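Local coordinates for sugar ABC transporter, sugar-binding protein (Streptococcus pneumoniae, PDB 2HEU) that probably binds raffinose-type sugars outside the cell and delivers them to an ABC transporter of the membrane, at residues Glu42-Lys47 with Met315-Val320; Glu83-Ala88 with Leu362-Thr367. All coordinates share one frame; numbering follows the deposited sequence.

How the contacts relate
The centre of contact 1, a surface contact of the N-terminal lobe, lies about 27 Å from the centre of the chain, whereas contact 2 is partly buried. Their centres are 31 Å apart and their nearest atoms about 15 Å, so they do not touch. Along the chain the segments alternate: 42-47, 83-88, 315-320, 362-367. The side chain of Arg317 in contact 1 is about 13 Å from a bound sodium ion, whose site includes Lys103 and Glu335. In this ligand-free form contact 2 joins the lobes across the cleft in which, as in other solute-binding proteins, the sugar would probably sit; contact 1 stays within one lobe.

Contact 1 (Glu42-Lys47 with Met315-Val320); sequences EKENPK and MTRPEV
A surface salt bridge in the N-terminal lobe joins Glu44, in the last turn of helix 31-44, to Arg317, at the N-cap position of helix 318-328. The side chains meet from opposite directions across backbones that stay far apart, the nearest CA atoms being 12.1 Å apart in Glu44 and Val320. Arg317 NH1 donates to Glu44 OE2 over 2.8 Å, a bent bond with an angle of 148° at the hydrogen. OE2 receives it on its syn lone pair and lies somewhat out of the guanidinium plane, tilted by 19°. Glu44 reaches this place because CG stands anti to the backbone N and the rest of the chain runs extended; Arg317 is likewise stretched out from CG to NE. A water widens the link: it donates to OE2 of Glu44 (3.0 Å) and accepts from NH2 of Arg317 (2.9 Å), in the plane of the guanidinium at its edge. NH2 also forms a salt bridge with Glu313, so the arginine's charge is shared between two carboxylates. Val320 also packs on Ile37 of helix 31-44, so the two helices touch beside the ion pair. The arrangement is a salt bridge through one carboxylate oxygen, with a water joining that oxygen to the second guanidinium nitrogen, and it ties a helix C-terminus to a helix N-terminus on the outside of a solute-binding lobe.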
ATOM      1  N   GLU A  42      28.860  -1.213   5.245  1.00 13.07           N
ATOM      2  CA  GLU A  42      30.142  -1.965   5.213  1.00 12.01           C
ATOM      3  C   GLU A  42      31.322  -1.116   5.496  1.00 12.77           C
ATOM      4  O   GLU A  42      32.312  -1.588   6.061  1.00 15.45           O
ATOM      5  CB  GLU A  42      30.248  -2.615   3.887  1.00 12.53           C
ATOM      6  CG  GLU A  42      29.300  -3.822   3.649  1.00 12.74           C
ATOM      7  CD  GLU A  42      29.318  -4.419   2.278  1.00 12.84           C
ATOM      8  OE1 GLU A  42      29.759  -3.767   1.295  1.00 16.73           O
ATOM      9  OE2 GLU A  42      28.872  -5.567   2.100  1.00 15.57           O
ATOM     10  N   LYS A  43      31.318   0.137   5.114  1.00 13.05           N
ATOM     11  CA  LYS A  43      32.417   1.046   5.450  0.50 13.45           C
ATOM     12  C   LYS A  43      32.471   1.326   6.947  1.00 14.03           C
ATOM     13  O   LYS A  43      33.541   1.380   7.543  1.00 14.44           O
ATOM     14  CB  LYS A  43      32.321   2.326   4.623  0.50 14.09           C
ATOM     15  CG  LYS A  43      33.358   3.320   5.043  0.50 15.73           C
ATOM     16  CD  LYS A  43      33.191   4.742   4.443  0.50 18.92           C
ATOM     17  CE  LYS A  43      33.378   4.729   2.956  0.50 20.84           C
ATOM     18  NZ  LYS A  43      33.741   6.017   2.324  0.50 25.14           N
ATOM     19  N   GLU A  44      31.288   1.442   7.583  1.00 13.06           N
ATOM     20  CA  GLU A  44      31.191   1.628   9.036  1.00 13.94           C
ATOM     21  C   GLU A  44      31.609   0.360   9.774  1.00 13.58           C
ATOM     22  O   GLU A  44      32.048   0.437  10.919  1.00 16.35           O
ATOM     23  CB  GLU A  44      29.811   2.125   9.403  1.00 14.48           C
ATOM     24  CG  GLU A  44      29.601   2.355  10.858  1.00 16.36           C
ATOM     25  CD  GLU A  44      28.414   3.327  11.073  1.00 17.17           C
ATOM     26  OE1 GLU A  44      28.348   4.422  10.468  1.00 23.91           O
ATOM     27  OE2 GLU A  44      27.629   3.000  11.894  1.00 18.14           O
ATOM     28  N   ASN A  45      31.381  -0.773   9.145  1.00 13.61           N
ATOM     29  CA  ASN A  45      31.542  -2.056   9.819  1.00 14.32           C
ATOM     30  C   ASN A  45      32.360  -2.992   8.954  1.00 14.84           C
ATOM     31  O   ASN A  45      31.854  -3.828   8.229  1.00 15.00           O
ATOM     32  CB  ASN A  45      30.168  -2.732  10.122  1.00 14.99           C
ATOM     33  CG  ASN A  45      29.345  -1.890  10.975  1.00 15.40           C
ATOM     34  OD1 ASN A  45      29.509  -1.823  12.207  1.00 18.54           O
ATOM     35  ND2 ASN A  45      28.356  -1.187  10.327  1.00 14.70           N
ATOM     36  N   PRO A  46      33.690  -2.832   8.888  1.00 15.66           N
ATOM     37  CA  PRO A  46      34.518  -3.543   7.933  1.00 16.39           C
ATOM     38  C   PRO A  46      34.573  -5.028   8.064  1.00 16.80           C
ATOM     39  O   PRO A  46      35.076  -5.683   7.155  1.00 16.19           O
ATOM     40  CB  PRO A  46      35.882  -2.849   8.086  1.00 19.28           C
ATOM     41  CG  PRO A  46      35.831  -2.030   9.152  1.00 19.48           C
ATOM     42  CD  PRO A  46      34.426  -1.769   9.555  1.00 16.73           C
ATOM     43  N   LYS A  47      34.108  -5.562   9.169  1.00 17.07           N
ATOM     44  CA  LYS A  47      34.050  -7.005   9.429  1.00 15.01           C
ATOM     45  C   LYS A  47      32.626  -7.555   9.145  1.00 18.02           C
ATOM     46  O   LYS A  47      32.395  -8.744   9.462  1.00 27.34           O
ATOM     47  CB  LYS A  47      34.542  -7.364  10.827  1.00 16.09           C
ATOM     48  CG  LYS A  47      36.005  -7.133  10.985  1.00 15.18           C
ATOM     49  CD  LYS A  47      36.491  -7.478  12.407  1.00 18.12           C
ATOM     50  CE  LYS A  47      37.946  -7.378  12.627  1.00 18.77           C
ATOM     51  NZ  LYS A  47      38.387  -7.671  13.972  1.00 22.53           N
ATOM     52  N   MET A 315      19.416   0.938   9.067  1.00 11.75           N
ATOM     53  CA  MET A 315      18.388   1.510   8.212  1.00 12.68           C
ATOM     54  C   MET A 315      17.382   2.349   8.968  1.00 12.36           C
ATOM     55  O   MET A 315      16.678   3.182   8.346  1.00 15.10           O
ATOM     56  CB  MET A 315      17.721   0.370   7.432  1.00 12.43           C
ATOM     57  CG  MET A 315      16.844   0.830   6.254  1.00 15.19           C
ATOM     58  SD  MET A 315      17.893   1.262   4.898  1.00 19.49           S
ATOM     59  CE  MET A 315      17.252   2.208   4.941  1.00 11.43           C
ATOM     60  N   THR A 316      17.222   2.135  10.282  1.00 12.07           N
ATOM     61  CA  THR A 316      16.337   2.968  11.096  1.00 13.29           C
ATOM     62  C   THR A 316      16.908   4.370  11.429  1.00 13.06           C
ATOM     63  O   THR A 316      16.197   5.180  11.986  1.00 14.31           O
ATOM     64  CB  THR A 316      15.900   2.287  12.368  1.00 14.60           C
ATOM     65  OG1 THR A 316      17.033   2.211  13.308  1.00 14.21           O
ATOM     66  CG2 THR A 316      15.253   0.921  12.251  1.00 13.18           C
ATOM     67  N   ARG A 317      18.192   4.576  11.159  1.00 13.36           N
ATOM     68  CA  ARG A 317      18.781   5.868  11.458  1.00 14.15           C
ATOM     69  C   ARG A 317      18.251   6.915  10.466  1.00 14.00           C
ATOM     70  O   ARG A 317      18.175   6.631   9.272  1.00 14.43           O
ATOM     71  CB  ARG A 317      20.299   5.795  11.307  1.00 14.00           C
ATOM     72  CG  ARG A 317      20.936   4.868  12.297  1.00 14.21           C
ATOM     73  CD  ARG A 317      22.405   4.760  12.077  1.00 16.12           C
ATOM     74  NE  ARG A 317      22.994   3.798  12.954  1.00 16.72           N
ATOM     75  CZ  ARG A 317      24.298   3.564  13.064  1.00 16.54           C
ATOM     76  NH1 ARG A 317      25.124   4.271  12.284  1.00 16.69           N
ATOM     77  NH2 ARG A 317      24.726   2.608  13.817  1.00 15.74           N
ATOM     78  N   PRO A 318      17.892   8.123  10.904  1.00 15.70           N
ATOM     79  CA  PRO A 318      17.295   9.078   9.971  1.00 16.18           C
ATOM     80  C   PRO A 318      18.127   9.415   8.832  1.00 15.33           C
ATOM     81  O   PRO A 318      17.625   9.500   7.716  1.00 16.24           O
ATOM     82  CB  PRO A 318      17.058  10.314  10.871  1.00 19.90           C
ATOM     83  CG  PRO A 318      17.501  10.025  12.162  1.00 19.64           C
ATOM     84  CD  PRO A 318      17.938   8.613  12.291  1.00 17.40           C
ATOM     85  N   GLU A 319      19.465   9.561   9.026  1.00 16.03           N
ATOM     86  CA  GLU A 319      20.283   9.950   7.919  1.00 16.47           C
ATOM     87  C   GLU A 319      20.565   8.829   6.888  1.00 15.97           C
ATOM     88  O   GLU A 319      21.021   9.074   5.777  1.00 19.20           O
ATOM     89  CB  GLU A 319      21.654  10.459   8.526  1.00 19.65           C
ATOM     90  CG  GLU A 319      22.522   9.412   9.283  1.00 20.33           C
ATOM     91  CD  GLU A 319      22.121   9.105  10.723  1.00 18.73           C
ATOM     92  OE1 GLU A 319      21.120   9.651  11.224  1.00 22.04           O
ATOM     93  OE2 GLU A 319      22.948   8.477  11.446  1.00 24.22           O
ATOM     94  N   VAL A 320      20.290   7.621   7.305  1.00 14.40           N
ATOM     95  CA  VAL A 320      20.373   6.472   6.369  1.00 15.01           C
ATOM     96  C   VAL A 320      19.039   6.299   5.608  1.00 14.57           C
ATOM     97  O   VAL A 320      19.059   6.315   4.377  1.00 14.55           O
ATOM     98  CB  VAL A 320      20.720   5.149   7.097  1.00 13.18           C
ATOM     99  CG1 VAL A 320      20.799   4.022   6.159  1.00 14.01           C
ATOM    100  CG2 VAL A 320      22.095   5.334   7.850  1.00 13.93           C
TER
HETATM  101  O   HOH W   1      27.395   2.095  14.790  1.00 35.91           O

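Contact 2 (Glu83-Ala88 with Leu362-Thr367); sequences ELQEWA and LQQYWT
Gln85, on helix 82-89, directs its side chain at Gln364, which closes the short 3-10 turn 362-364. At its root, CB of Gln85 is still 6.3 Å from the backbone O of Gln364. CG of Gln85, set anti to the carbonyl carbon of its own residue (chi1 -67°), stands 5.3 Å from Gln364 O. The extended chain beyond it carries Gln85 CD to within 3.8 Å of Gln364 O. At the tip, the amide of Gln85 is probably turned over in the model and the residue has a second conformer, so the 3.0 Å from the modelled OE1 of Gln85 to Gln364 O is given with reserve: two carbonyl oxygens would face each other unfavourably, whereas with the amide turned over the pair could be an N-H...O=C hydrogen bond. The modelled NE2 of Gln85, under the same reservation, stands farther from Gln364 O, at 3.9 Å. In this conformer the end of the amide lies against the main-chain carbonyl and the CG methylene of Gln364. The two glutamine side chains cross at about a right angle, with their amide planes 50° apart. The contact spans the two lobes of the solute-binding fold: helix 82-89 belongs with the lobe built on the mixed five-stranded sheet, while 362-367 packs against helices 178-189 and 192-199 of the other lobe. The methylene that Gln85 meets is in turn seated over one face of the Tyr365 ring, Gln364 CG standing 3.7 Å above its plane, offset toward the rim. The turn itself is held by backbone hydrogen bonds from Tyr365 N to Leu362 O and from Trp366 N to Gln363 O. Asn196 of helix 192-199 accepts from Trp366 NE1 and donates to Leu362 O.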
ATOM      1  N   GLU A  83       1.975 -14.982   4.890  1.00 13.10           N
ATOM      2  CA  GLU A  83       3.257 -15.597   5.184  1.00 13.55           C
ATOM      3  C   GLU A  83       3.914 -14.973   6.402  1.00 13.04           C
ATOM      4  O   GLU A  83       4.457 -15.706   7.219  1.00 14.11           O
ATOM      5  CB  GLU A  83       4.226 -15.580   4.003  1.00 15.74           C
ATOM      6  CG  GLU A  83       3.793 -16.439   2.903  1.00 18.65           C
ATOM      7  CD  GLU A  83       2.589 -15.974   2.146  1.00 21.67           C
ATOM      8  OE1 GLU A  83       2.289 -14.712   2.073  1.00 19.23           O
ATOM      9  OE2 GLU A  83       1.989 -16.918   1.541  1.00 27.86           O
ATOM     10  N   LEU A  84       3.980 -13.656   6.498  1.00 13.03           N
ATOM     11  CA  LEU A  84       4.562 -13.031   7.656  1.00 13.50           C
ATOM     12  C   LEU A  84       3.796 -13.542   8.882  1.00 13.00           C
ATOM     13  O   LEU A  84       4.406 -13.918   9.884  1.00 14.33           O
ATOM     14  CB  LEU A  84       4.568 -11.525   7.504  1.00 13.17           C
ATOM     15  CG  LEU A  84       5.186 -10.726   8.681  1.00 15.57           C
ATOM     16  CD1 LEU A  84       4.227 -10.548   9.767  1.00 17.21           C
ATOM     17  CD2 LEU A  84       6.537 -11.333   9.229  1.00 15.57           C
ATOM     18  N   GLN A  85       2.462 -13.519   8.830  0.50 12.97           N
ATOM     19  CA  GLN A  85       1.691 -13.916  10.017  0.50 13.21           C
ATOM     20  C   GLN A  85       2.001 -15.332  10.457  0.50 15.28           C
ATOM     21  O   GLN A  85       2.315 -15.626  11.622  0.50 15.45           O
ATOM     22  CB  GLN A  85       0.207 -13.827   9.683  0.50 12.90           C
ATOM     23  CG  GLN A  85      -0.191 -12.393   9.469  0.50 13.96           C
ATOM     24  CD  GLN A  85      -1.560 -12.270   8.860  0.50 13.61           C
ATOM     25  OE1 GLN A  85      -1.898 -11.242   8.274  0.50 14.51           O
ATOM     26  NE2 GLN A  85      -2.315 -13.321   8.900  0.50 14.94           N
ATOM     27  N   GLU A  86       1.926 -16.216   9.505  1.00 15.49           N
ATOM     28  CA  GLU A  86       2.052 -17.639   9.806  1.00 16.84           C
ATOM     29  C   GLU A  86       3.492 -18.003  10.188  1.00 17.03           C
ATOM     30  O   GLU A  86       3.722 -18.806  11.091  1.00 18.58           O
ATOM     31  CB  GLU A  86       1.495 -18.505   8.732  1.00 17.22           C
ATOM     32  CG  GLU A  86      -0.037 -18.302   8.590  1.00 19.08           C
ATOM     33  CD  GLU A  86      -0.815 -18.642   9.856  1.00 24.18           C
ATOM     34  OE1 GLU A  86      -0.509 -19.678  10.491  1.00 24.56           O
ATOM     35  OE2 GLU A  86      -1.632 -17.824  10.293  1.00 29.44           O
ATOM     36  N   TRP A  87       4.460 -17.450   9.464  1.00 15.20           N
ATOM     37  CA  TRP A  87       5.841 -17.695   9.740  1.00 15.21           C
ATOM     38  C   TRP A  87       6.224 -17.157  11.100  1.00 15.77           C
ATOM     39  O   TRP A  87       6.998 -17.760  11.835  1.00 18.11           O
ATOM     40  CB  TRP A  87       6.745 -17.233   8.596  1.00 15.77           C
ATOM     41  CG  TRP A  87       6.595 -17.986   7.347  1.00 15.56           C
ATOM     42  CD1 TRP A  87       6.023 -19.266   7.166  1.00 18.21           C
ATOM     43  CD2 TRP A  87       6.972 -17.561   6.053  1.00 15.14           C
ATOM     44  NE1 TRP A  87       6.033 -19.582   5.877  1.00 18.23           N
ATOM     45  CE2 TRP A  87       6.631 -18.592   5.161  1.00 16.70           C
ATOM     46  CE3 TRP A  87       7.584 -16.433   5.552  1.00 14.91           C
ATOM     47  CZ2 TRP A  87       6.824 -18.514   3.805  1.00 17.50           C
ATOM     48  CZ3 TRP A  87       7.764 -16.376   4.198  1.00 15.71           C
ATOM     49  CH2 TRP A  87       7.420 -17.392   3.351  1.00 15.95           C
ATOM     50  N   ALA A  88       5.688 -15.984  11.439  1.00 16.47           N
ATOM     51  CA  ALA A  88       5.934 -15.397  12.717  1.00 16.50           C
ATOM     52  C   ALA A  88       5.370 -16.276  13.859  1.00 18.29           C
ATOM     53  O   ALA A  88       6.030 -16.526  14.881  1.00 19.52           O
ATOM     54  CB  ALA A  88       5.378 -13.998  12.799  1.00 17.29           C
ATOM     55  N   LEU A 362      -7.202  -4.308   3.819  1.00  8.59           N
ATOM     56  CA  LEU A 362      -8.126  -5.208   4.460  1.00  8.66           C
ATOM     57  C   LEU A 362      -7.787  -6.687   4.275  1.00  8.55           C
ATOM     58  O   LEU A 362      -8.108  -7.507   5.094  1.00  9.54           O
ATOM     59  CB  LEU A 362      -9.559  -4.934   4.005  1.00  8.70           C
ATOM     60  CG  LEU A 362     -10.090  -3.552   4.302  1.00  9.46           C
ATOM     61  CD1 LEU A 362     -11.537  -3.445   3.769  1.00  9.97           C
ATOM     62  CD2 LEU A 362     -10.058  -3.206   5.760  1.00 12.08           C
ATOM     63  N   GLN A 363      -7.101  -6.955   3.151  1.00  9.03           N
ATOM     64  CA  GLN A 363      -6.733  -8.367   2.814  1.00  9.18           C
ATOM     65  C   GLN A 363      -5.660  -8.892   3.777  1.00  9.56           C
ATOM     66  O   GLN A 363      -5.360 -10.085   3.685  1.00  9.88           O
ATOM     67  CB  GLN A 363      -6.349  -8.546   1.356  1.00  9.91           C
ATOM     68  CG  GLN A 363      -5.038  -7.936   0.936  1.00 10.76           C
ATOM     69  CD  GLN A 363      -5.114  -6.540   0.429  1.00 10.30           C
ATOM     70  OE1 GLN A 363      -6.111  -5.853   0.686  1.00 10.77           O
ATOM     71  NE2 GLN A 363      -4.094  -6.011  -0.215  1.00 13.45           N
ATOM     72  N   GLN A 364      -5.142  -8.092   4.686  1.00  9.36           N
ATOM     73  CA  GLN A 364      -4.406  -8.632   5.845  1.00 10.70           C
ATOM     74  C   GLN A 364      -5.129  -9.823   6.435  1.00 11.23           C
ATOM     75  O   GLN A 364      -4.500 -10.720   6.938  1.00 12.83           O
ATOM     76  CB  GLN A 364      -4.201  -7.486   6.849  1.00 10.73           C
ATOM     77  CG  GLN A 364      -3.393  -7.892   8.096  1.00 11.67           C
ATOM     78  CD  GLN A 364      -3.142  -6.774   9.044  1.00 12.51           C
ATOM     79  OE1 GLN A 364      -2.002  -6.754   9.666  1.00 16.36           O
ATOM     80  NE2 GLN A 364      -3.972  -5.806   9.128  1.00 11.69           N
ATOM     81  N   TYR A 365      -6.474  -9.730   6.446  1.00 10.05           N
ATOM     82  CA  TYR A 365      -7.336 -10.726   7.128  1.00 10.62           C
ATOM     83  C   TYR A 365      -8.258 -11.489   6.157  1.00 10.92           C
ATOM     84  O   TYR A 365      -9.277 -12.000   6.562  1.00 11.80           O
ATOM     85  CB  TYR A 365      -8.103 -10.109   8.271  1.00 12.36           C
ATOM     86  CG  TYR A 365      -7.186  -9.606   9.339  1.00 13.91           C
ATOM     87  CD1 TYR A 365      -6.414 -10.490  10.059  1.00 16.62           C
ATOM     88  CD2 TYR A 365      -7.063  -8.258   9.603  1.00 16.45           C
ATOM     89  CE1 TYR A 365      -5.586 -10.038  11.008  1.00 19.47           C
ATOM     90  CE2 TYR A 365      -6.199  -7.804  10.573  1.00 18.90           C
ATOM     91  CZ  TYR A 365      -5.480  -8.685  11.273  1.00 20.29           C
ATOM     92  OH  TYR A 365      -4.602  -8.218  12.244  1.00 30.70           O
ATOM     93  N   TRP A 366      -7.848 -11.533   4.881  1.00  9.87           N
ATOM     94  CA  TRP A 366      -8.544 -12.304   3.882  1.00 10.19           C
ATOM     95  C   TRP A 366      -7.688 -13.430   3.345  1.00 10.74           C
ATOM     96  O   TRP A 366      -6.441 -13.363   3.453  1.00 13.84           O
ATOM     97  CB  TRP A 366      -8.930 -11.458   2.674  1.00  9.70           C
ATOM     98  CG  TRP A 366      -9.808 -10.229   2.925  1.00  9.24           C
ATOM     99  CD1 TRP A 366     -10.369  -9.860   4.089  1.00  8.93           C
ATOM    100  CD2 TRP A 366     -10.115  -9.217   1.957  1.00  9.30           C
ATOM    101  NE1 TRP A 366     -11.060  -8.682   3.910  1.00  9.25           N
ATOM    102  CE2 TRP A 366     -10.906  -8.252   2.636  1.00  8.85           C
ATOM    103  CE3 TRP A 366      -9.796  -9.045   0.590  1.00 10.23           C
ATOM    104  CZ2 TRP A 366     -11.397  -7.142   1.957  1.00  8.67           C
ATOM    105  CZ3 TRP A 366     -10.256  -7.918  -0.059  1.00  9.27           C
ATOM    106  CH2 TRP A 366     -11.050  -6.976   0.654  1.00  9.34           C
ATOM    107  N   THR A 367      -8.271 -14.470   2.820  1.00 10.12           N
ATOM    108  CA  THR A 367      -7.507 -15.570   2.251  1.00 11.31           C
ATOM    109  C   THR A 367      -7.031 -15.362   0.814  1.00 11.92           C
ATOM    110  O   THR A 367      -6.162 -16.091   0.385  1.00 13.62           O
ATOM    111  CB  THR A 367      -8.290 -16.888   2.435  1.00 13.08           C
ATOM    112  OG1 THR A 367      -9.486 -16.775   1.765  1.00 13.62           O
ATOM    113  CG2 THR A 367      -8.528 -17.207   3.897  1.00 15.69           C
TER